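Local coordinates for protein TSC1 N-terminal domain (Chaetomium thermophilum, PDB 7A0M) that forms the N-terminal, all-helical domain of TSC1, a subunit of the TSC complex that restrains mTORC1, and probably takes part in binding lysosomal phosphoinositides, at residues P324-F327 and T328-G332; N54-L57 and L58-D62; E200-N203 and S204-L208; M118-T121 and L122-L125; H379-F382 and Y383-I387. All coordinates share one frame; numbering follows the deposited sequence.

Along the chain the order is contact 2, contact 4, contact 3, contact 1, contact 5, which nearly follows the length of an elongated, all-helical array. Contact 2 on helix 45-65 and contact 4 on helix 113-125 have centres 21 Å apart near the N-terminal end; contact 3, on helix 199-214, lies only 11 Å from the centre of the chain. Contact 1, on helix 323-333, touches contact 5, a loop turn before helix 389-392, where Gly332 O meets His379 NE2 at 2.9 Å. These two also touch the second subunit. With 68 Å between the centres of contacts 2 and 5, the dimer contact at this end lies far from the N-terminal helices.

Contact 1 of 5, residues P324-F327 and T328-G332; sequences PEYF and TILYG
Tyr326 and Leu330, one helical turn apart on helix 323-333, make the main side-chain contact. This is a CH-pi interaction: Leu330 CD1 stands over one face of the Tyr326 ring, 3.7 Å from its centroid and displaced toward the rim at CZ and CE2. Tyr326 carries CG anti to its own N (chi1 -172°), while Leu330 has CG beside its N, and the branches thus converge on the same flank. Further apolar contact comes from Ile329, whose CG2 lies 3.9 Å from Tyr326 CD1. On another side of the helix Phe327 and Tyr331 run side by side in the same direction, Phe327 CE1 approaching Tyr331 CB at 4.1 Å. Backbone i to i+4 hydrogen bonds join the two segments, among them Tyr331 N to Phe327 O at 2.8 Å. Polar side-chain ends are satisfied elsewhere: Tyr326 OH bonds Leu270 O, Tyr331 OH bonds Leu377 O, and Thr328 OG1 bonds His376 NE2. Helices 242-255 and 267-278 pack on Tyr326, whereas Phe327 and Tyr331 reach Tyr383 and Leu378 of the second subunit. Exchanging Tyr326 for alanine would probably open a gap beside Leu330 CD1 and leave Leu270 O without its hydroxyl partner. The chemistry is that of a largely buried stretch of helix whose aromatic rings serve apolar packing, while the hydroxyls of the two tyrosines are tied to main-chain carbonyls of adjoining segments.

Contact 2 of 5, residues N54-L57 and L58-D62; sequences NDEL and LAIWD
Leu58 and Asn54, one turn apart on helix 45-65, meet through the main chain: Leu58 CB rests 3.5 Å from Asn54 O, the carbonyl that Leu58 N grips in a short bond of 2.8 Å, nearly straight at 167°. Beyond CB the Leu58 side chain turns outward to an exposed flank of the helix. Leu57 takes a different course. Its O accepts the amide of Trp61 at 3.1 Å, and its isobutyl group leaves the helix toward Trp95 of helix 89-105 and the loop at Leu86. Within the contact it is the helix backbone, not other side chains, that lies against the two leucines. Ile60 pairs with Glu56 one turn back. Its CG1 lies beside its own N (chi1 -67°) and is thereby laid against Glu56 O at 3.5 Å, the oxygen that also receives the Ile60 amide. The Glu56 chain bends at chi2 (66°), which brings OE2 to 4.1 Å from Ile60 CG1, a loose approach of a carboxylate to a methylene. Both residues face Asn17 of helix 9-21, while the Trp61 ring meets those of Tyr72 and Phe75. Within this stretch, therefore, main-chain hydrogen bonds supply the cohesion; Leu57, Ile60 and Trp61 are directed at neighbouring helices, while Leu58 stays on the exposed flank, as expected of a helix packed against others in an all-helical array.

Contact 3 of 5, residues E200-N203 and S204-L208; sequences EHRN and SAFSL
Arg202 and Phe206 lie side by side on helix 199-214, pointing the same way. The aliphatic part of the arginine does the touching: CG is 3.6 Å from Phe206 CE2, and CD follows at 4.0 Å from the same CE2. Arg202 CG stands opposite its own N (chi1 -169°), running the chain alongside the ring, before a bend at chi3 carries the guanidinium off with its plane 46° from that of the ring. At the next residue, Asn203 O takes two bonds from Ser207, one turn on, from N at 3.1 Å and from OG at 2.9 Å, reaching it from opposite faces of the carbonyl plane. Farther out, the guanidinium is fixed by a salt bridge to Asp239 and hydrogen bonds to Val196 O and Asp307 O, while Asn203 OD1 bonds Thr244 of helix 242-255. A serine replacing Phe206 would probably strip the Arg202 methylenes of their flanking ring and open a gap toward Ile232 and Ala248. Ser207 bonding back to the carbonyl four residues earlier is a familiar way for a serine to satisfy its hydroxyl within an alpha-helix, here one packed among helices 142-153, 185-196, 228-238 and 242-255.

Contact 4 of 5, residues M118-T121 and L122-L125; sequences MDFT and LEIL
Leu122 N and Glu123 N give this last stretch of helix 113-125 its shortest backbone bonds, to Met118 O and Asp119 O, both 2.8 Å. They belong to the i to i+4 pattern of an alpha-helix, here part of an all-helical array, and Ile124 and Leu125 continue it to Phe120 and Thr121. Among the side chains, Glu123 forms a salt bridge through OE2 with Arg80 of helix 69-81. Its chain has CG beside the backbone N (chi1 -69°) and runs extended back along the helix, so that CG passes 3.1 Å from Asp119 O and OE1 arrives at the edge of the Phe120 ring, near its plane; carboxylate and ring are almost perpendicular, at 87°. Thr121 OG1 bonds Phe117 O and also Trp96 NE1 of helix 89-105, joining the two helices. Packing follows the i to i+4 pairs. Met118, modelled as selenomethionine, bends at chi2 and swings CE over to Leu122 CD2, 3.7 Å away, on a more open flank. Leu125 is directed at Ala179 and Phe180 of helix 168-183, Ile124 at Thr92 and Trp96, with Phe120 beside it. Ile124 CD1 lies over one face of the Phe120 ring in a CH-pi contact, 3.8 Å from the centroid and 16° off the ring normal.

Contact 5 of 5, residues H379-F382 and Y383-I387; sequences HPNF and YEYTI
Tyr383 closes the short 3-10 turn that begins at Pro380, its N bonded to Pro380 O at 2.9 Å. The amide approaches from above the carbonyl plane, consistent with the tight i to i+3 winding, and CB of Tyr383 sits 3.4 Å from that same oxygen. Glu384 comes next. Its N reaches Asn381 O at 2.9 Å, again well out of the plane, and its extended side chain sets OE1 where a water bridges it to Pro380 O. Tyr385 N bonds the same Asn381 O, but in the carbonyl plane, so one oxygen holds two successive amides as the chain leaves the turn. With CG beside its N (chi1 -56°), the Tyr385 ring meets the Asn381 side chain, CD2 lying 3.6 Å from Asn381 CG, amide and ring planes 66° apart. Asn381 ND2 is tied to Glu390, and Arg396 makes a cation-pi contact with Tyr385. In the turn itself, His379 ND1 accepts Asn381 N in the ring plane. Phe382 meets Phe382 of the second subunit, and Tyr383 O bonds Arg366 of that subunit. Within its own chain the loop packs on helix 335-343 through His379, Asn381 and Phe382, and Thr386, weakly bonded through OG1 to Glu388 N, leads into helix 389-392.

Contact 1 of 5, residues P324-F327 and T328-G332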
# COMPACT_ATOMS: atom_id res chain seq x y z
N PRO B 324 -5.33 -11.58 -9.45
CA PRO B 324 -4.48 -10.66 -8.68
C PRO B 324 -3.44 -9.94 -9.53
O PRO B 324 -3.20 -8.74 -9.32
CB PRO B 324 -3.82 -11.57 -7.64
CG PRO B 324 -4.76 -12.70 -7.49
CD PRO B 324 -5.35 -12.93 -8.85
N GLU B 325 -2.81 -10.64 -10.47
CA GLU B 325 -1.85 -9.99 -11.35
C GLU B 325 -2.52 -8.96 -12.25
O GLU B 325 -1.88 -7.98 -12.65
CB GLU B 325 -1.11 -11.04 -12.19
CG GLU B 325 -0.24 -12.00 -11.38
CD GLU B 325 -1.03 -13.11 -10.72
OE1 GLU B 325 -2.28 -13.06 -10.73
OE2 GLU B 325 -0.40 -14.04 -10.18
N TYR B 326 -3.79 -9.17 -12.59
CA TYR B 326 -4.51 -8.19 -13.40
C TYR B 326 -4.77 -6.91 -12.62
O TYR B 326 -4.66 -5.81 -13.17
CB TYR B 326 -5.82 -8.80 -13.91
CG TYR B 326 -6.56 -7.94 -14.91
CD1 TYR B 326 -5.88 -7.35 -15.97
CD2 TYR B 326 -7.93 -7.73 -14.80
CE1 TYR B 326 -6.55 -6.56 -16.89
CE2 TYR B 326 -8.60 -6.95 -15.72
CZ TYR B 326 -7.91 -6.37 -16.76
OH TYR B 326 -8.58 -5.59 -17.68
N PHE B 327 -5.12 -7.04 -11.34
CA PHE B 327 -5.23 -5.86 -10.48
C PHE B 327 -3.92 -5.09 -10.43
O PHE B 327 -3.91 -3.86 -10.51
CB PHE B 327 -5.67 -6.28 -9.07
CG PHE B 327 -5.91 -5.12 -8.13
CD1 PHE B 327 -4.85 -4.50 -7.48
CD2 PHE B 327 -7.19 -4.67 -7.89
CE1 PHE B 327 -5.07 -3.45 -6.61
CE2 PHE B 327 -7.42 -3.61 -7.02
CZ PHE B 327 -6.36 -3.00 -6.39
N THR B 328 -2.80 -5.81 -10.30
CA THR B 328 -1.50 -5.17 -10.19
C THR B 328 -1.17 -4.36 -11.44
O THR B 328 -0.68 -3.23 -11.35
CB THR B 328 -0.42 -6.22 -9.92
OG1 THR B 328 -0.60 -6.76 -8.61
CG2 THR B 328 0.97 -5.60 -10.03
N ILE B 329 -1.43 -4.93 -12.62
CA ILE B 329 -1.05 -4.24 -13.85
C ILE B 329 -1.98 -3.06 -14.12
O ILE B 329 -1.54 -2.02 -14.64
CB ILE B 329 -1.00 -5.23 -15.04
CG1 ILE B 329 -0.24 -4.61 -16.22
CG2 ILE B 329 -2.40 -5.65 -15.46
CD1 ILE B 329 1.20 -4.28 -15.90
N LEU B 330 -3.26 -3.18 -13.77
CA LEU B 330 -4.17 -2.05 -13.91
C LEU B 330 -3.83 -0.94 -12.93
O LEU B 330 -3.79 0.24 -13.30
CB LEU B 330 -5.62 -2.51 -13.72
CG LEU B 330 -6.24 -3.43 -14.76
CD1 LEU B 330 -7.64 -3.83 -14.34
CD2 LEU B 330 -6.25 -2.77 -16.13
N TYR B 331 -3.58 -1.30 -11.67
CA TYR B 331 -3.20 -0.31 -10.67
C TYR B 331 -1.83 0.28 -10.95
O TYR B 331 -1.58 1.45 -10.62
CB TYR B 331 -3.24 -0.95 -9.28
CG TYR B 331 -2.81 -0.04 -8.16
CD1 TYR B 331 -3.65 0.95 -7.67
CD2 TYR B 331 -1.55 -0.18 -7.57
CE1 TYR B 331 -3.26 1.78 -6.63
CE2 TYR B 331 -1.15 0.65 -6.54
CZ TYR B 331 -2.01 1.63 -6.08
OH TYR B 331 -1.61 2.45 -5.05
N GLY B 332 -0.93 -0.50 -11.55
CA GLY B 332 0.40 0.02 -11.86
C GLY B 332 0.40 1.02 -12.99
O GLY B 332 1.22 1.95 -13.00

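Contact 2 of 5, residues N54-L57 and L58-D62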
# COMPACT_ATOMS: atom_id res chain seq x y z
N ASN B 54 14.14 -25.05 -61.78
CA ASN B 54 12.95 -25.54 -61.09
C ASN B 54 12.38 -26.78 -61.79
O ASN B 54 12.04 -27.77 -61.13
CB ASN B 54 11.89 -24.43 -61.01
CG ASN B 54 12.15 -23.44 -59.86
OD1 ASN B 54 12.54 -22.29 -60.09
ND2 ASN B 54 11.93 -23.89 -58.63
N ASP B 55 12.25 -26.72 -63.12
CA ASP B 55 11.70 -27.86 -63.85
C ASP B 55 12.54 -29.11 -63.64
O ASP B 55 12.00 -30.22 -63.51
CB ASP B 55 11.60 -27.53 -65.35
CG ASP B 55 10.63 -26.41 -65.63
OD1 ASP B 55 10.09 -25.84 -64.67
OD2 ASP B 55 10.41 -26.10 -66.82
N GLU B 56 13.86 -28.96 -63.59
CA GLU B 56 14.73 -30.10 -63.35
C GLU B 56 14.61 -30.60 -61.92
O GLU B 56 14.55 -31.81 -61.68
CB GLU B 56 16.18 -29.75 -63.68
CG GLU B 56 17.13 -30.91 -63.53
CD GLU B 56 16.85 -32.01 -64.55
OE1 GLU B 56 16.24 -31.70 -65.60
OE2 GLU B 56 17.23 -33.17 -64.30
N LEU B 57 14.60 -29.68 -60.95
CA LEU B 57 14.43 -30.08 -59.55
C LEU B 57 13.11 -30.81 -59.32
O LEU B 57 13.06 -31.78 -58.55
CB LEU B 57 14.54 -28.86 -58.63
CG LEU B 57 15.94 -28.26 -58.45
CD1 LEU B 57 15.86 -27.00 -57.61
CD2 LEU B 57 16.88 -29.27 -57.82
N LEU B 58 12.04 -30.34 -59.95
CA LEU B 58 10.76 -31.05 -59.88
C LEU B 58 10.89 -32.47 -60.44
O LEU B 58 10.35 -33.42 -59.86
CB LEU B 58 9.69 -30.27 -60.65
CG LEU B 58 8.26 -30.78 -60.48
CD1 LEU B 58 7.87 -30.84 -59.00
CD2 LEU B 58 7.25 -29.92 -61.26
N ALA B 59 11.60 -32.62 -61.56
CA ALA B 59 11.76 -33.93 -62.18
C ALA B 59 12.50 -34.89 -61.27
O ALA B 59 12.11 -36.05 -61.12
CB ALA B 59 12.49 -33.81 -63.52
N ILE B 60 13.59 -34.42 -60.65
CA ILE B 60 14.35 -35.27 -59.73
C ILE B 60 13.47 -35.71 -58.58
O ILE B 60 13.47 -36.89 -58.18
CB ILE B 60 15.60 -34.52 -59.23
CG1 ILE B 60 16.60 -34.27 -60.36
CG2 ILE B 60 16.27 -35.28 -58.10
CD1 ILE B 60 17.73 -33.35 -59.98
N TRP B 61 12.71 -34.77 -58.01
CA TRP B 61 11.82 -35.07 -56.90
C TRP B 61 10.79 -36.13 -57.29
O TRP B 61 10.54 -37.08 -56.53
CB TRP B 61 11.13 -33.79 -56.45
CG TRP B 61 10.08 -33.99 -55.39
CD1 TRP B 61 8.73 -34.05 -55.56
CD2 TRP B 61 10.31 -34.12 -53.98
NE1 TRP B 61 8.10 -34.22 -54.35
CE2 TRP B 61 9.05 -34.27 -53.36
CE3 TRP B 61 11.46 -34.14 -53.18
CZ2 TRP B 61 8.91 -34.44 -51.99
CZ3 TRP B 61 11.31 -34.30 -51.81
CH2 TRP B 61 10.05 -34.46 -51.23
N ASP B 62 10.17 -35.99 -58.47
CA ASP B 62 9.15 -36.95 -58.89
C ASP B 62 9.76 -38.32 -59.17
O ASP B 62 9.30 -39.33 -58.62
CB ASP B 62 8.42 -36.44 -60.12
CG ASP B 62 7.18 -37.26 -60.44
OD1 ASP B 62 6.26 -37.30 -59.61
OD2 ASP B 62 7.14 -37.87 -61.53

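Contact 3 of 5, residues E200-N203 and S204-L208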
# COMPACT_ATOMS: atom_id res chain seq x y z
N GLU B 200 -13.24 -24.08 -30.74
CA GLU B 200 -12.46 -25.30 -30.60
C GLU B 200 -10.96 -25.07 -30.68
O GLU B 200 -10.19 -25.99 -30.38
CB GLU B 200 -12.89 -26.32 -31.66
CG GLU B 200 -12.64 -25.90 -33.10
CD GLU B 200 -13.73 -25.00 -33.65
OE1 GLU B 200 -14.64 -24.62 -32.89
OE2 GLU B 200 -13.67 -24.67 -34.86
N HIS B 201 -10.52 -23.88 -31.08
CA HIS B 201 -9.10 -23.57 -31.22
C HIS B 201 -8.63 -22.46 -30.29
O HIS B 201 -7.45 -22.09 -30.35
CB HIS B 201 -8.78 -23.17 -32.67
CG HIS B 201 -8.94 -24.27 -33.66
ND1 HIS B 201 -8.73 -25.60 -33.35
CD2 HIS B 201 -9.28 -24.25 -34.97
CE1 HIS B 201 -8.94 -26.35 -34.42
NE2 HIS B 201 -9.27 -25.55 -35.42
N ARG B 202 -9.51 -21.93 -29.44
CA ARG B 202 -9.17 -20.74 -28.67
C ARG B 202 -8.14 -21.03 -27.59
O ARG B 202 -7.21 -20.23 -27.38
CB ARG B 202 -10.44 -20.15 -28.05
CG ARG B 202 -10.26 -18.78 -27.44
CD ARG B 202 -11.61 -18.13 -27.23
NE ARG B 202 -12.33 -18.03 -28.49
CZ ARG B 202 -13.66 -18.06 -28.60
NH1 ARG B 202 -14.41 -18.19 -27.52
NH2 ARG B 202 -14.23 -17.96 -29.80
N ASN B 203 -8.27 -22.16 -26.88
CA ASN B 203 -7.32 -22.48 -25.82
C ASN B 203 -5.91 -22.63 -26.36
O ASN B 203 -4.95 -22.11 -25.79
CB ASN B 203 -7.76 -23.75 -25.09
CG ASN B 203 -8.97 -23.53 -24.19
OD1 ASN B 203 -9.29 -22.39 -23.84
ND2 ASN B 203 -9.64 -24.61 -23.82
N SER B 204 -5.76 -23.35 -27.48
CA SER B 204 -4.43 -23.53 -28.06
C SER B 204 -3.90 -22.21 -28.63
O SER B 204 -2.71 -21.92 -28.49
CB SER B 204 -4.48 -24.60 -29.15
OG SER B 204 -4.72 -25.88 -28.60
N ALA B 205 -4.77 -21.42 -29.26
CA ALA B 205 -4.33 -20.14 -29.82
C ALA B 205 -3.83 -19.20 -28.73
O ALA B 205 -2.80 -18.53 -28.91
CB ALA B 205 -5.48 -19.49 -30.60
N PHE B 206 -4.54 -19.12 -27.60
CA PHE B 206 -4.09 -18.27 -26.51
C PHE B 206 -2.79 -18.78 -25.91
O PHE B 206 -1.93 -17.99 -25.49
CB PHE B 206 -5.17 -18.17 -25.44
CG PHE B 206 -6.28 -17.21 -25.78
CD1 PHE B 206 -6.10 -16.24 -26.75
CD2 PHE B 206 -7.50 -17.28 -25.13
CE1 PHE B 206 -7.11 -15.36 -27.07
CE2 PHE B 206 -8.52 -16.40 -25.45
CZ PHE B 206 -8.32 -15.44 -26.42
N SER B 207 -2.62 -20.11 -25.85
CA SER B 207 -1.37 -20.68 -25.37
C SER B 207 -0.21 -20.31 -26.30
O SER B 207 0.87 -19.94 -25.83
CB SER B 207 -1.49 -22.19 -25.24
OG SER B 207 -2.46 -22.55 -24.28
N LEU B 208 -0.42 -20.41 -27.61
CA LEU B 208 0.62 -20.04 -28.56
C LEU B 208 0.94 -18.56 -28.49
O LEU B 208 2.09 -18.15 -28.66
CB LEU B 208 0.19 -20.43 -29.98
CG LEU B 208 1.19 -20.15 -31.10
CD1 LEU B 208 2.46 -20.97 -30.91
CD2 LEU B 208 0.56 -20.44 -32.45

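Contact 4 of 5, residues M118-T121 and L122-L125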
# COMPACT_ATOMS: atom_id res chain seq x y z
N MSE B 118 14.57 -26.81 -40.80
CA MSE B 118 14.52 -25.63 -39.95
C MSE B 118 15.57 -24.62 -40.39
O MSE B 118 15.29 -23.42 -40.48
CB MSE B 118 14.74 -26.01 -38.48
CG MSE B 118 14.53 -24.85 -37.53
SE MSE B 118 12.72 -24.15 -37.65
CE MSE B 118 13.07 -22.29 -37.18
N ASP B 119 16.78 -25.10 -40.67
CA ASP B 119 17.82 -24.22 -41.18
C ASP B 119 17.46 -23.68 -42.55
O ASP B 119 17.76 -22.52 -42.86
CB ASP B 119 19.16 -24.96 -41.22
CG ASP B 119 19.70 -25.26 -39.84
OD1 ASP B 119 19.53 -24.41 -38.94
OD2 ASP B 119 20.30 -26.34 -39.65
N PHE B 120 16.82 -24.50 -43.39
CA PHE B 120 16.29 -23.99 -44.65
C PHE B 120 15.28 -22.88 -44.41
O PHE B 120 15.29 -21.86 -45.11
CB PHE B 120 15.65 -25.13 -45.45
CG PHE B 120 15.09 -24.71 -46.78
CD1 PHE B 120 15.83 -23.93 -47.65
CD2 PHE B 120 13.82 -25.10 -47.16
CE1 PHE B 120 15.31 -23.54 -48.87
CE2 PHE B 120 13.29 -24.72 -48.38
CZ PHE B 120 14.04 -23.94 -49.24
N THR B 121 14.41 -23.06 -43.41
CA THR B 121 13.45 -22.01 -43.07
C THR B 121 14.17 -20.75 -42.58
O THR B 121 13.80 -19.63 -42.96
CB THR B 121 12.49 -22.52 -42.00
OG1 THR B 121 11.77 -23.65 -42.51
CG2 THR B 121 11.51 -21.44 -41.60
N LEU B 122 15.20 -20.92 -41.75
CA LEU B 122 15.93 -19.76 -41.23
C LEU B 122 16.67 -19.03 -42.34
O LEU B 122 16.77 -17.80 -42.32
CB LEU B 122 16.89 -20.21 -40.13
CG LEU B 122 16.24 -20.73 -38.85
CD1 LEU B 122 17.28 -21.35 -37.93
CD2 LEU B 122 15.48 -19.62 -38.14
N GLU B 123 17.21 -19.77 -43.31
CA GLU B 123 17.92 -19.14 -44.42
C GLU B 123 16.96 -18.33 -45.29
O GLU B 123 17.34 -17.27 -45.81
CB GLU B 123 18.63 -20.20 -45.26
CG GLU B 123 19.80 -20.87 -44.57
CD GLU B 123 20.21 -22.16 -45.25
OE1 GLU B 123 19.49 -22.60 -46.17
OE2 GLU B 123 21.25 -22.74 -44.85
N ILE B 124 15.73 -18.81 -45.46
CA ILE B 124 14.73 -18.06 -46.22
C ILE B 124 14.40 -16.75 -45.53
O ILE B 124 14.29 -15.70 -46.18
CB ILE B 124 13.47 -18.92 -46.42
CG1 ILE B 124 13.78 -20.15 -47.27
CG2 ILE B 124 12.35 -18.10 -47.05
CD1 ILE B 124 12.62 -21.12 -47.37
N LEU B 125 14.26 -16.78 -44.21
CA LEU B 125 13.83 -15.59 -43.47
C LEU B 125 14.92 -14.53 -43.39
O LEU B 125 14.61 -13.34 -43.24
CB LEU B 125 13.40 -15.98 -42.06
CG LEU B 125 12.15 -16.86 -41.94
CD1 LEU B 125 11.90 -17.22 -40.48
CD2 LEU B 125 10.96 -16.14 -42.53

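Contact 5 of 5, residues H379-F382 and Y383-I387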
# COMPACT_ATOMS: atom_id res chain seq x y z
N HIS B 379 0.50 4.57 -4.86
CA HIS B 379 1.12 4.76 -6.17
C HIS B 379 1.68 6.18 -6.29
O HIS B 379 1.05 7.13 -5.81
CB HIS B 379 0.09 4.51 -7.28
CG HIS B 379 0.70 4.26 -8.62
ND1 HIS B 379 1.28 5.26 -9.37
CD2 HIS B 379 0.80 3.13 -9.36
CE1 HIS B 379 1.72 4.75 -10.51
NE2 HIS B 379 1.44 3.46 -10.53
N PRO B 380 2.85 6.34 -6.89
CA PRO B 380 3.41 7.69 -7.06
C PRO B 380 2.53 8.62 -7.89
O PRO B 380 2.67 9.84 -7.76
CB PRO B 380 4.76 7.45 -7.75
CG PRO B 380 5.08 6.02 -7.48
CD PRO B 380 3.78 5.29 -7.36
N ASN B 381 1.64 8.08 -8.73
CA ASN B 381 0.76 8.93 -9.52
C ASN B 381 -0.12 9.81 -8.64
O ASN B 381 -0.51 10.91 -9.05
CB ASN B 381 -0.11 8.07 -10.44
CG ASN B 381 0.62 7.62 -11.69
OD1 ASN B 381 1.85 7.60 -11.72
ND2 ASN B 381 -0.13 7.28 -12.72
N PHE B 382 -0.43 9.35 -7.43
CA PHE B 382 -1.26 10.13 -6.53
C PHE B 382 -0.55 11.39 -6.05
O PHE B 382 -1.21 12.29 -5.50
CB PHE B 382 -1.71 9.27 -5.34
CG PHE B 382 -2.73 8.22 -5.71
CD1 PHE B 382 -4.05 8.56 -5.97
CD2 PHE B 382 -2.36 6.88 -5.81
CE1 PHE B 382 -4.97 7.59 -6.31
CE2 PHE B 382 -3.28 5.91 -6.15
CZ PHE B 382 -4.59 6.27 -6.40
N TYR B 383 0.77 11.48 -6.24
CA TYR B 383 1.53 12.70 -5.98
C TYR B 383 1.75 13.54 -7.22
O TYR B 383 2.37 14.60 -7.12
CB TYR B 383 2.95 12.35 -5.50
CG TYR B 383 3.17 11.78 -4.13
CD1 TYR B 383 2.18 11.80 -3.16
CD2 TYR B 383 4.39 11.23 -3.80
CE1 TYR B 383 2.41 11.27 -1.90
CE2 TYR B 383 4.63 10.71 -2.55
CZ TYR B 383 3.64 10.73 -1.61
OH TYR B 383 3.90 10.20 -0.37
N GLU B 384 1.25 13.11 -8.37
CA GLU B 384 1.79 13.70 -9.59
C GLU B 384 0.71 14.07 -10.59
O GLU B 384 0.86 15.04 -11.35
CB GLU B 384 2.81 12.72 -10.18
CG GLU B 384 3.77 13.29 -11.19
CD GLU B 384 5.04 12.45 -11.28
OE1 GLU B 384 5.16 11.47 -10.51
OE2 GLU B 384 5.92 12.77 -12.11
N TYR B 385 -0.38 13.31 -10.61
CA TYR B 385 -1.38 13.45 -11.66
C TYR B 385 -2.77 13.58 -11.05
O TYR B 385 -3.02 13.21 -9.90
CB TYR B 385 -1.35 12.25 -12.61
CG TYR B 385 0.00 12.03 -13.24
CD1 TYR B 385 0.43 12.83 -14.29
CD2 TYR B 385 0.86 11.05 -12.77
CE1 TYR B 385 1.68 12.64 -14.87
CE2 TYR B 385 2.11 10.86 -13.34
CZ TYR B 385 2.51 11.66 -14.39
OH TYR B 385 3.75 11.48 -14.96
N THR B 386 -3.66 14.14 -11.86
CA THR B 386 -5.09 14.07 -11.63
C THR B 386 -5.65 12.91 -12.44
O THR B 386 -4.92 12.22 -13.16
CB THR B 386 -5.77 15.39 -12.01
OG1 THR B 386 -5.65 15.60 -13.42
CG2 THR B 386 -5.11 16.56 -11.28
N ILE B 387 -6.95 12.68 -12.32
CA ILE B 387 -7.57 11.63 -13.12
C ILE B 387 -7.53 11.98 -14.60
O ILE B 387 -7.57 11.09 -15.45
CB ILE B 387 -9.01 11.36 -12.63
CG1 ILE B 387 -9.59 10.13 -13.32
CG2 ILE B 387 -9.89 12.58 -12.85
CD1 ILE B 387 -10.95 9.72 -12.79
O HOH W 1 5.70 10.95 -7.66